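Local structure of 3,4-Dihydroxy-2-butanone 4-phosphate Synthase (Candida albicans, 1TKU) at residues F20-D25 with H188-I193; G33-A38 with C165-D170; T85-T90 with H128-R133; G137-R142 with A149-T154. The protein catalyses the conversion of D-ribulose 5-phosphate to formate and 3,4-dihydroxy-2-butanone 4-phosphate, the four-carbon unit used in riboflavin biosynthesis. One frame throughout, in Å; residues are numbered along the deposited sequence.

Contact 1: residues F20-D25 with H188-I193; sequences FLIVMD and HGIKII
I193 packs hard against L21, its CD1 only 3.4 Å from L21 CB, tighter than usual for two carbons. I193 CD1 also lies 3.4 Å from V23 CG2. It can span both because CG1 of I193 sits between the backbone N and the carbonyl carbon (chi1 62°), which turns the end of the chain back over strand 21-24. On the other face of the sheet I22 and I192 run alongside each other in the same direction, I22 CB 3.8 Å from I192 CG1. I190 meets I22 crosswise, with its CG2 3.6 Å from I22 CG1. Three backbone bonds of 2.9 to 3.0 Å fix this register: I22 N to K191 O, I193 N to I22 O and M24 N to I193 O. Just before I22, a water accepts from the amide of K191 and donates to the carbonyl of F20. Helix 8-16 packs A11 on L21 and I193, whereas helix 178-188 packs C181 and F184 on I22. The contact is thus a parallel strand pair at one side of a mixed four-stranded sheet, sandwiched by helices on both faces, as in a layered alpha/beta fold.

Contact 2: residues G33-A38 with C165-D170; sequences GDLIMA and CELVRD. With 5RP (ribulose-5-phosphate), chain D.
Strands 34-38 and 162-166 are antiparallel neighbours in the mixed sheet, and their pairing forms part of the ribulose 5-phosphate site. L35 and C165 make the hydrogen-bonded pair, with L35 N to C165 O at 2.9 Å and the return bond from C165 N to L35 O longer, at 3.2 Å. L167 N continues the pairing onto G33 O at 3.0 Å, and a water also bridges the carbonyls of G33 and L167. On the face of L35, the side chain of L167 crosses it at about a right angle, CD2 of L167 lying 3.7 Å from CG of L35. D34 and E166 share the other face. They point the same way, but their carboxylate planes are turned 84° apart; D34 OD1 rests 3.3 Å from E166 CG, and a bend at chi2 (91°) carries the E166 carboxylate onward to the sugar. OE2 of E166 is hydrogen-bonded to S55, while E166 OE1 lies 3.6 Å from C5 of ribulose 5-phosphate. D34 OD2 lies 2.6 Å from the ligand keto oxygen O4. Two acidic groups thus border the substrate carbonyl, D34 at its oxygen and E166 beside the flanking carbons C2 and C5, consistent with D34's place in the substrate site.

Contact 3: residues T85-T90 with H128-R133; sequences TAYTIT and HILPLR. With 5RP (ribulose-5-phosphate), chain D.
Y87 and L132 form a single backbone bridge that fastens the loop 85-90, which carries part of the ribulose 5-phosphate site, to strand 129-134, which pairs in parallel with strand 59-63. Two main-chain hydrogen bonds bracket the bridge: R133 N donates to A86 O at 2.9 Å, and T88 N donates to P131 O at 3.0 Å. A86 is itself the centre of an inverse gamma turn, closed by a weak bond from Y87 N to T85 O. Farther along, a water donates to the carbonyls of both T88 and P131.

Apolar contacts gather round the Y87 ring. L132 runs alongside it, its CD2 3.4 Å from CD2 of Y87, and L130 comes in obliquely; T85 CG2 lies over one face of the ring, offset toward the rim. P126 of the second subunit also packs on Y87, and Y57 of that subunit packs on L130, so the contact borders the dimer interface. T90 CG2 lies beside CD2 of L130, 3.7 Å away.

Among the polar side chains, T88 has its OG1 between backbone N and carbonyl carbon (chi1 71°), from where it donates to I89 O from above the carbonyl plane. The same oxygen, T88 OG1, presses on the proline ring, 3.2 Å from P131 CB, while the T88 methyl CG2 turns to the chain of R133, 3.3 Å from its CG.

Both segments reach the ligand: L132 CD1 stands 3.6 Å from O14 of the sugar, and T85 OG1 donates a hydrogen bond of 2.6 Å to phosphate oxygen O12.

Contact 4: residues G137-R142 with A149-T154; sequences GLLKKR and AVQLST. With 5RP (ribulose-5-phosphate), chain D.
L138 reaches across to V150 and Q151 of helix 145-155, and its CB and two methyls each meet a different part of the helix. L138 CB lies against the amide end of Q151, 3.8 Å from the Q151 CD atom. Beyond CG the two methyls divide. L138 CD1 settles on the helix backbone, 3.8 Å from Q151 CA. L138 CD2 approaches V150 crosswise, 3.7 Å from V150 CG1. Q151 in turn bends at chi2 (94°), which brings its amide between L138 and L139, and CD1 of L139 lies 4.0 Å from Q151 CG.

The loop closes in a 3-10 turn at 139-140. The carbonyl of L138 accepts from both K141 N and R142 N, and K140 N bonds to G137 O. On the helix, V150 O likewise takes two donors, T154 N and T154 OG1, which arrive from opposite faces of its carbonyl plane.

The turn delivers R142, which belongs to the ribulose 5-phosphate site, to the phosphate. The R142 chain leaves anti to the backbone N and stays extended to NE, and its guanidinium meets the phosphate with two donors: R142 NH1 to O12 of ribulose 5-phosphate at 3.0 Å, almost straight (177°), and R142 NH2 to O11 at 2.8 Å. E147 forms a salt bridge with the same NH2 and probably helps to orient it.

In the wider fold, L139 inserts against I195 and L198 of helix 195-203, V150 touches P61 of strand 59-63, and L152 packs on L12 and Y15 of helix 8-16.

In the fold
From the N terminus the chain passes through 20-25 and 33-38, adjacent strands whose partners lie much later. Contact 1 closes the longest loop, when 188-193 returns to 20-25 near the C terminus; within it, contact 2 closes a loop between 33-38 and 165-170. Inside both, contact 3 closes first and contact 4 follows it in series, so none cross. Contacts 1 and 2 share the mixed sheet, while contact 3 ties a loop to the parallel pair 59-63 and 129-134 on the opposite side of the chain's centre from contact 1. Helix 145-155 of contact 4 touches both, packing on I36 of the mixed sheet and on P61 of strand 59-63. Contacts 2, 3 and 4 converge on ribulose 5-phosphate.

Contact 1: residues F20-D25 with H188-I193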
# COMPACT_ATOMS: atom_id res chain seq x y z
N PHE B 20 -4.34 -8.75 -16.92
CA PHE B 20 -4.47 -9.12 -15.52
C PHE B 20 -5.39 -10.33 -15.53
O PHE B 20 -6.08 -10.59 -16.52
CB PHE B 20 -5.20 -8.05 -14.71
CG PHE B 20 -4.35 -6.88 -14.32
CD1 PHE B 20 -4.48 -5.66 -14.99
CD2 PHE B 20 -3.48 -6.96 -13.24
CE1 PHE B 20 -3.76 -4.55 -14.59
CE2 PHE B 20 -2.74 -5.85 -12.84
CZ PHE B 20 -2.88 -4.65 -13.51
N LEU B 21 -5.37 -11.06 -14.42
CA LEU B 21 -6.27 -12.18 -14.22
C LEU B 21 -6.82 -11.92 -12.82
O LEU B 21 -6.10 -11.40 -11.97
CB LEU B 21 -5.54 -13.52 -14.22
CG LEU B 21 -5.08 -14.11 -15.55
CD1 LEU B 21 -4.46 -15.48 -15.29
CD2 LEU B 21 -6.25 -14.23 -16.52
N ILE B 22 -8.10 -12.21 -12.62
CA ILE B 22 -8.70 -12.07 -11.30
C ILE B 22 -8.52 -13.48 -10.75
O ILE B 22 -8.93 -14.45 -11.39
CB ILE B 22 -10.19 -11.68 -11.39
CG1 ILE B 22 -10.31 -10.26 -11.95
CG2 ILE B 22 -10.84 -11.76 -10.01
CD1 ILE B 22 -11.72 -9.87 -12.36
N VAL B 23 -7.88 -13.60 -9.59
CA VAL B 23 -7.61 -14.91 -9.02
C VAL B 23 -8.24 -15.14 -7.65
O VAL B 23 -8.02 -14.38 -6.71
CB VAL B 23 -6.08 -15.11 -8.89
CG1 VAL B 23 -5.77 -16.51 -8.38
CG2 VAL B 23 -5.41 -14.88 -10.25
N MET B 24 -9.03 -16.21 -7.56
CA MET B 24 -9.69 -16.59 -6.31
C MET B 24 -9.02 -17.86 -5.81
O MET B 24 -8.29 -18.51 -6.55
CB MET B 24 -11.18 -16.89 -6.56
CG MET B 24 -11.87 -16.02 -7.60
SD MET B 24 -11.96 -14.26 -7.21
CE MET B 24 -12.93 -14.29 -5.68
N ASP B 25 -9.25 -18.22 -4.55
CA ASP B 25 -8.66 -19.44 -3.99
C ASP B 25 -9.29 -20.68 -4.61
O ASP B 25 -8.59 -21.62 -4.99
CB ASP B 25 -8.83 -19.49 -2.48
CG ASP B 25 -7.97 -18.47 -1.76
OD1 ASP B 25 -6.79 -18.31 -2.15
OD2 ASP B 25 -8.46 -17.84 -0.81
N HIS B 188 -14.57 -4.77 -17.04
CA HIS B 188 -13.24 -4.44 -17.54
C HIS B 188 -12.63 -5.46 -18.51
O HIS B 188 -11.49 -5.28 -18.96
CB HIS B 188 -12.30 -4.23 -16.36
CG HIS B 188 -12.73 -3.12 -15.45
ND1 HIS B 188 -12.58 -1.79 -15.77
CD2 HIS B 188 -13.33 -3.14 -14.23
CE1 HIS B 188 -13.06 -1.04 -14.80
NE2 HIS B 188 -13.53 -1.84 -13.85
N GLY B 189 -13.37 -6.51 -18.82
CA GLY B 189 -12.87 -7.53 -19.73
C GLY B 189 -11.66 -8.27 -19.20
O GLY B 189 -10.67 -8.45 -19.91
N ILE B 190 -11.74 -8.71 -17.95
CA ILE B 190 -10.66 -9.44 -17.31
C ILE B 190 -11.16 -10.84 -16.95
O ILE B 190 -12.21 -11.00 -16.33
CB ILE B 190 -10.18 -8.71 -16.03
CG1 ILE B 190 -9.59 -7.35 -16.43
CG2 ILE B 190 -9.17 -9.56 -15.28
CD1 ILE B 190 -9.29 -6.42 -15.26
N LYS B 191 -10.39 -11.85 -17.35
CA LYS B 191 -10.74 -13.25 -17.09
C LYS B 191 -10.52 -13.60 -15.62
O LYS B 191 -9.67 -13.01 -14.96
CB LYS B 191 -9.90 -14.17 -17.97
CG LYS B 191 -10.26 -14.13 -19.46
CD LYS B 191 -9.18 -14.83 -20.29
CE LYS B 191 -9.67 -15.15 -21.69
NZ LYS B 191 -10.21 -13.96 -22.40
N ILE B 192 -11.28 -14.58 -15.14
CA ILE B 192 -11.19 -15.02 -13.75
C ILE B 192 -10.84 -16.50 -13.66
O ILE B 192 -11.34 -17.32 -14.43
CB ILE B 192 -12.53 -14.81 -13.01
CG1 ILE B 192 -13.04 -13.39 -13.23
CG2 ILE B 192 -12.36 -15.07 -11.52
CD1 ILE B 192 -13.68 -13.16 -14.59
N ILE B 193 -9.96 -16.84 -12.72
CA ILE B 193 -9.56 -18.23 -12.49
C ILE B 193 -9.42 -18.42 -10.98
O ILE B 193 -9.54 -17.46 -10.22
CB ILE B 193 -8.18 -18.58 -13.14
CG1 ILE B 193 -7.07 -17.72 -12.53
CG2 ILE B 193 -8.24 -18.40 -14.64
CD1 ILE B 193 -7.12 -16.25 -12.90
O HOH W 1 -7.79 -11.44 -18.46

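Contact 2: residues G33-A38 with C165-D170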
# COMPACT_ATOMS: atom_id res chain seq x y z
N GLY B 33 -11.26 -11.62 -4.25
CA GLY B 33 -10.40 -11.65 -5.42
C GLY B 33 -9.18 -10.74 -5.45
O GLY B 33 -9.16 -9.67 -4.84
N ASP B 34 -8.16 -11.20 -6.17
CA ASP B 34 -6.90 -10.50 -6.34
C ASP B 34 -6.62 -10.29 -7.83
O ASP B 34 -6.92 -11.16 -8.65
CB ASP B 34 -5.76 -11.34 -5.76
CG ASP B 34 -5.20 -10.77 -4.48
OD1 ASP B 34 -5.99 -10.40 -3.59
OD2 ASP B 34 -3.96 -10.70 -4.37
N LEU B 35 -6.04 -9.15 -8.17
CA LEU B 35 -5.65 -8.90 -9.55
C LEU B 35 -4.20 -9.36 -9.62
O LEU B 35 -3.39 -9.00 -8.75
CB LEU B 35 -5.73 -7.40 -9.89
CG LEU B 35 -7.09 -6.85 -10.30
CD1 LEU B 35 -6.98 -5.35 -10.55
CD2 LEU B 35 -7.58 -7.57 -11.55
N ILE B 36 -3.87 -10.16 -10.62
CA ILE B 36 -2.50 -10.66 -10.79
C ILE B 36 -2.06 -10.57 -12.25
O ILE B 36 -2.82 -10.91 -13.15
CB ILE B 36 -2.38 -12.16 -10.38
CG1 ILE B 36 -2.76 -12.37 -8.91
CG2 ILE B 36 -0.95 -12.64 -10.60
CD1 ILE B 36 -4.22 -12.22 -8.61
N MET B 37 -0.84 -10.11 -12.48
CA MET B 37 -0.31 -10.05 -13.84
C MET B 37 1.21 -10.21 -13.80
O MET B 37 1.82 -10.17 -12.73
CB MET B 37 -0.69 -8.74 -14.55
CG MET B 37 0.05 -7.48 -14.12
SD MET B 37 -0.12 -6.15 -15.37
CE MET B 37 1.01 -6.77 -16.65
N ALA B 38 1.81 -10.42 -14.97
CA ALA B 38 3.26 -10.62 -15.04
C ALA B 38 4.02 -9.37 -14.62
O ALA B 38 3.74 -8.27 -15.09
CB ALA B 38 3.65 -11.02 -16.46
N CYS B 165 -2.49 -7.52 -6.02
CA CYS B 165 -3.14 -6.64 -5.06
C CYS B 165 -4.62 -7.02 -4.95
O CYS B 165 -5.21 -7.50 -5.92
CB CYS B 165 -3.00 -5.16 -5.43
SG CYS B 165 -3.03 -4.09 -3.96
N GLU B 166 -5.19 -6.80 -3.77
CA GLU B 166 -6.59 -7.14 -3.49
C GLU B 166 -7.62 -6.16 -4.03
O GLU B 166 -7.52 -4.95 -3.79
CB GLU B 166 -6.80 -7.25 -1.97
CG GLU B 166 -5.83 -8.15 -1.22
CD GLU B 166 -4.60 -7.42 -0.70
OE1 GLU B 166 -3.90 -8.00 0.16
OE2 GLU B 166 -4.31 -6.29 -1.14
N LEU B 167 -8.62 -6.67 -4.75
CA LEU B 167 -9.68 -5.83 -5.29
C LEU B 167 -10.54 -5.29 -4.15
O LEU B 167 -10.84 -6.02 -3.20
CB LEU B 167 -10.56 -6.64 -6.25
CG LEU B 167 -9.99 -6.89 -7.64
CD1 LEU B 167 -10.76 -8.00 -8.33
CD2 LEU B 167 -10.05 -5.60 -8.45
N VAL B 168 -10.91 -4.01 -4.23
CA VAL B 168 -11.75 -3.40 -3.20
C VAL B 168 -12.91 -2.64 -3.83
O VAL B 168 -12.77 -2.03 -4.89
CB VAL B 168 -10.95 -2.41 -2.32
CG1 VAL B 168 -9.76 -3.11 -1.68
CG2 VAL B 168 -10.48 -1.23 -3.14
N ARG B 169 -14.07 -2.69 -3.17
CA ARG B 169 -15.27 -2.02 -3.64
C ARG B 169 -15.17 -0.51 -3.47
O ARG B 169 -14.72 -0.02 -2.43
CB ARG B 169 -16.50 -2.52 -2.87
CG ARG B 169 -16.88 -3.96 -3.15
CD ARG B 169 -17.75 -4.50 -2.02
NE ARG B 169 -18.85 -3.60 -1.69
CZ ARG B 169 -19.96 -3.46 -2.41
NH1 ARG B 169 -20.89 -2.60 -2.02
NH2 ARG B 169 -20.14 -4.19 -3.50
N ASP B 170 -15.60 0.24 -4.49
CA ASP B 170 -15.57 1.70 -4.42
C ASP B 170 -16.58 2.24 -3.41
O ASP B 170 -16.34 3.25 -2.75
CB ASP B 170 -15.89 2.32 -5.78
CG ASP B 170 -14.82 2.05 -6.82
OD1 ASP B 170 -13.63 2.00 -6.44
OD2 ASP B 170 -15.17 1.91 -8.01
C2 5RP D . -3.92 -11.72 -0.10
C3 5RP D . -2.97 -11.51 -1.27
C5 5RP D . -1.78 -10.58 -1.10
O13 5RP D . -1.15 -10.15 -2.33
C6 5RP D . -0.70 -11.23 -0.16
O14 5RP D . 0.36 -10.29 0.12
C7 5RP D . -0.04 -12.51 -0.76
O8 5RP D . -0.96 -13.60 -0.66
P9 5RP D . -0.59 -15.02 -0.02
O12 5RP D . -0.20 -14.89 1.53
O11 5RP D . 0.63 -15.70 -0.82
O10 5RP D . -1.88 -15.95 -0.22
O4 5RP D . -3.14 -12.08 -2.34
O1 5RP D . -5.02 -12.58 -0.45
O HOH W 2 -10.16 -8.66 -2.56

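Contact 3: residues T85-T90 with H128-R133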
# COMPACT_ATOMS: atom_id res chain seq x y z
N THR B 85 2.71 -15.13 4.09
CA THR B 85 2.96 -13.95 3.26
C THR B 85 4.37 -13.57 3.68
O THR B 85 4.57 -12.87 4.67
CB THR B 85 1.99 -12.75 3.52
OG1 THR B 85 0.64 -13.17 3.34
CG2 THR B 85 2.29 -11.63 2.54
N ALA B 86 5.34 -14.08 2.93
CA ALA B 86 6.75 -13.84 3.20
C ALA B 86 7.25 -12.53 2.62
O ALA B 86 7.85 -12.50 1.54
CB ALA B 86 7.58 -14.99 2.64
N TYR B 87 7.01 -11.43 3.33
CA TYR B 87 7.47 -10.14 2.86
C TYR B 87 8.99 -10.02 3.00
O TYR B 87 9.58 -10.54 3.95
CB TYR B 87 6.86 -9.00 3.68
CG TYR B 87 5.35 -8.91 3.64
CD1 TYR B 87 4.57 -9.47 4.65
CD2 TYR B 87 4.71 -8.23 2.61
CE1 TYR B 87 3.19 -9.35 4.64
CE2 TYR B 87 3.32 -8.11 2.58
CZ TYR B 87 2.57 -8.66 3.60
OH TYR B 87 1.20 -8.55 3.57
N THR B 88 9.61 -9.35 2.04
CA THR B 88 11.04 -9.12 2.11
C THR B 88 11.12 -7.64 2.47
O THR B 88 10.09 -6.97 2.58
CB THR B 88 11.74 -9.31 0.74
OG1 THR B 88 11.39 -8.24 -0.14
CG2 THR B 88 11.32 -10.64 0.11
N ILE B 89 12.33 -7.13 2.69
CA ILE B 89 12.47 -5.71 2.96
C ILE B 89 11.94 -5.05 1.69
O ILE B 89 12.10 -5.59 0.59
CB ILE B 89 13.95 -5.32 3.19
CG1 ILE B 89 14.42 -5.79 4.57
CG2 ILE B 89 14.11 -3.80 3.12
CD1 ILE B 89 14.44 -7.29 4.76
N THR B 90 11.29 -3.89 1.82
CA THR B 90 10.74 -3.21 0.65
C THR B 90 11.84 -2.57 -0.20
O THR B 90 12.98 -2.46 0.24
CB THR B 90 9.72 -2.14 1.07
OG1 THR B 90 10.35 -1.21 1.96
CG2 THR B 90 8.54 -2.80 1.78
N HIS B 128 9.07 1.40 -1.91
CA HIS B 128 7.61 1.47 -2.00
C HIS B 128 6.95 0.26 -2.64
O HIS B 128 5.74 0.26 -2.88
CB HIS B 128 7.23 2.75 -2.74
CG HIS B 128 7.78 3.98 -2.09
ND1 HIS B 128 7.06 4.73 -1.19
CD2 HIS B 128 9.00 4.55 -2.17
CE1 HIS B 128 7.82 5.71 -0.73
NE2 HIS B 128 9.01 5.62 -1.31
N ILE B 129 7.74 -0.77 -2.93
CA ILE B 129 7.23 -2.01 -3.49
C ILE B 129 7.51 -3.10 -2.46
O ILE B 129 8.57 -3.10 -1.83
CB ILE B 129 7.91 -2.37 -4.84
CG1 ILE B 129 7.23 -1.60 -5.98
CG2 ILE B 129 7.85 -3.88 -5.10
CD1 ILE B 129 5.78 -1.98 -6.23
N LEU B 130 6.55 -4.01 -2.29
CA LEU B 130 6.67 -5.11 -1.33
C LEU B 130 6.94 -6.46 -2.02
O LEU B 130 6.01 -7.13 -2.45
CB LEU B 130 5.38 -5.22 -0.51
CG LEU B 130 4.99 -4.04 0.39
CD1 LEU B 130 3.53 -3.69 0.17
CD2 LEU B 130 5.24 -4.40 1.85
N PRO B 131 8.21 -6.86 -2.13
CA PRO B 131 8.49 -8.15 -2.77
C PRO B 131 8.08 -9.28 -1.83
O PRO B 131 8.15 -9.13 -0.61
CB PRO B 131 10.01 -8.11 -2.99
CG PRO B 131 10.34 -6.64 -2.98
CD PRO B 131 9.45 -6.12 -1.88
N LEU B 132 7.64 -10.40 -2.40
CA LEU B 132 7.23 -11.55 -1.60
C LEU B 132 8.04 -12.75 -2.06
O LEU B 132 8.36 -12.87 -3.24
CB LEU B 132 5.74 -11.84 -1.80
CG LEU B 132 4.78 -10.67 -1.56
CD1 LEU B 132 3.35 -11.16 -1.77
CD2 LEU B 132 4.96 -10.12 -0.16
N ARG B 133 8.35 -13.65 -1.13
CA ARG B 133 9.12 -14.84 -1.47
C ARG B 133 8.26 -16.08 -1.60
O ARG B 133 7.76 -16.62 -0.61
CB ARG B 133 10.21 -15.08 -0.41
CG ARG B 133 11.22 -13.94 -0.28
CD ARG B 133 12.34 -14.28 0.70
NE ARG B 133 13.15 -15.40 0.22
CZ ARG B 133 14.26 -15.83 0.81
NH1 ARG B 133 14.71 -15.24 1.91
NH2 ARG B 133 14.92 -16.85 0.29
C2 5RP D . -3.92 -11.72 -0.10
C3 5RP D . -2.97 -11.51 -1.27
C5 5RP D . -1.78 -10.58 -1.10
O13 5RP D . -1.15 -10.15 -2.33
C6 5RP D . -0.70 -11.23 -0.16
O14 5RP D . 0.36 -10.29 0.12
C7 5RP D . -0.04 -12.51 -0.76
O8 5RP D . -0.96 -13.60 -0.66
P9 5RP D . -0.59 -15.02 -0.02
O12 5RP D . -0.20 -14.89 1.53
O11 5RP D . 0.63 -15.70 -0.82
O10 5RP D . -1.88 -15.95 -0.22
O4 5RP D . -3.14 -12.08 -2.34
O1 5RP D . -5.02 -12.58 -0.45
O HOH W 3 7.72 -6.76 1.12

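Contact 4: residues G137-R142 with A149-T154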
# COMPACT_ATOMS: atom_id res chain seq x y z
N GLY B 137 8.61 -25.04 -5.25
CA GLY B 137 7.54 -25.99 -5.47
C GLY B 137 6.23 -25.26 -5.74
O GLY B 137 5.24 -25.87 -6.14
N LEU B 138 6.24 -23.96 -5.48
CA LEU B 138 5.09 -23.10 -5.70
C LEU B 138 3.77 -23.68 -5.19
O LEU B 138 3.69 -24.12 -4.03
CB LEU B 138 5.01 -22.72 -7.18
CG LEU B 138 6.32 -22.09 -7.69
CD1 LEU B 138 6.26 -21.90 -9.20
CD2 LEU B 138 6.57 -20.76 -6.99
N LEU B 139 2.74 -23.71 -6.03
CA LEU B 139 1.42 -24.20 -5.63
C LEU B 139 1.34 -25.64 -5.12
O LEU B 139 0.36 -26.02 -4.48
CB LEU B 139 0.40 -24.00 -6.76
CG LEU B 139 0.05 -22.53 -7.04
CD1 LEU B 139 -0.95 -22.46 -8.19
CD2 LEU B 139 -0.54 -21.90 -5.78
N LYS B 140 2.35 -26.45 -5.41
CA LYS B 140 2.32 -27.82 -4.92
C LYS B 140 2.81 -27.87 -3.47
O LYS B 140 2.68 -28.90 -2.80
CB LYS B 140 3.18 -28.73 -5.81
CG LYS B 140 2.55 -29.02 -7.16
CD LYS B 140 3.31 -30.09 -7.94
CE LYS B 140 4.63 -29.58 -8.50
NZ LYS B 140 4.44 -28.66 -9.67
N LYS B 141 3.36 -26.75 -3.00
CA LYS B 141 3.88 -26.67 -1.63
C LYS B 141 3.09 -25.70 -0.75
O LYS B 141 2.97 -25.90 0.46
CB LYS B 141 5.35 -26.24 -1.67
CG LYS B 141 6.09 -26.46 -0.36
CD LYS B 141 6.21 -27.95 -0.05
CE LYS B 141 6.97 -28.20 1.24
NZ LYS B 141 7.07 -29.65 1.54
N ARG B 142 2.58 -24.63 -1.36
CA ARG B 142 1.78 -23.63 -0.64
C ARG B 142 0.81 -23.01 -1.63
O ARG B 142 1.22 -22.43 -2.63
CB ARG B 142 2.68 -22.53 -0.05
CG ARG B 142 1.91 -21.39 0.63
CD ARG B 142 2.86 -20.44 1.37
NE ARG B 142 2.15 -19.45 2.18
CZ ARG B 142 1.65 -18.30 1.71
NH1 ARG B 142 1.01 -17.47 2.53
NH2 ARG B 142 1.79 -17.98 0.43
N ALA B 149 1.08 -16.40 -8.38
CA ALA B 149 1.65 -15.40 -9.28
C ALA B 149 2.90 -15.93 -9.98
O ALA B 149 3.02 -15.85 -11.20
CB ALA B 149 1.97 -14.12 -8.51
N VAL B 150 3.82 -16.49 -9.20
CA VAL B 150 5.04 -17.03 -9.78
C VAL B 150 4.73 -18.24 -10.66
O VAL B 150 5.36 -18.43 -11.70
CB VAL B 150 6.06 -17.41 -8.67
CG1 VAL B 150 7.31 -18.03 -9.30
CG2 VAL B 150 6.43 -16.17 -7.87
N GLN B 151 3.74 -19.04 -10.26
CA GLN B 151 3.35 -20.21 -11.04
C GLN B 151 2.81 -19.77 -12.41
O GLN B 151 3.18 -20.33 -13.44
CB GLN B 151 2.28 -21.02 -10.31
CG GLN B 151 2.04 -22.41 -10.88
CD GLN B 151 2.86 -23.48 -10.18
OE1 GLN B 151 3.74 -24.11 -10.77
NE2 GLN B 151 2.57 -23.68 -8.90
N LEU B 152 1.94 -18.76 -12.40
CA LEU B 152 1.37 -18.26 -13.64
C LEU B 152 2.46 -17.77 -14.58
O LEU B 152 2.46 -18.09 -15.77
CB LEU B 152 0.38 -17.12 -13.36
CG LEU B 152 -0.96 -17.57 -12.77
CD1 LEU B 152 -1.72 -16.38 -12.21
CD2 LEU B 152 -1.76 -18.26 -13.87
N SER B 153 3.39 -16.98 -14.05
CA SER B 153 4.48 -16.47 -14.87
C SER B 153 5.32 -17.61 -15.43
O SER B 153 5.71 -17.58 -16.59
CB SER B 153 5.35 -15.51 -14.06
OG SER B 153 4.65 -14.31 -13.78
N THR B 154 5.58 -18.61 -14.60
CA THR B 154 6.37 -19.76 -15.03
C THR B 154 5.67 -20.52 -16.16
O THR B 154 6.27 -20.83 -17.19
CB THR B 154 6.63 -20.72 -13.85
OG1 THR B 154 7.38 -20.03 -12.84
CG2 THR B 154 7.43 -21.93 -14.31
C2 5RP D . -3.92 -11.72 -0.10
C3 5RP D . -2.97 -11.51 -1.27
C5 5RP D . -1.78 -10.58 -1.10
O13 5RP D . -1.15 -10.15 -2.33
C6 5RP D . -0.70 -11.23 -0.16
O14 5RP D . 0.36 -10.29 0.12
C7 5RP D . -0.04 -12.51 -0.76
O8 5RP D . -0.96 -13.60 -0.66
P9 5RP D . -0.59 -15.02 -0.02
O12 5RP D . -0.20 -14.89 1.53
O11 5RP D . 0.63 -15.70 -0.82
O10 5RP D . -1.88 -15.95 -0.22
O4 5RP D . -3.14 -12.08 -2.34
O1 5RP D . -5.02 -12.58 -0.45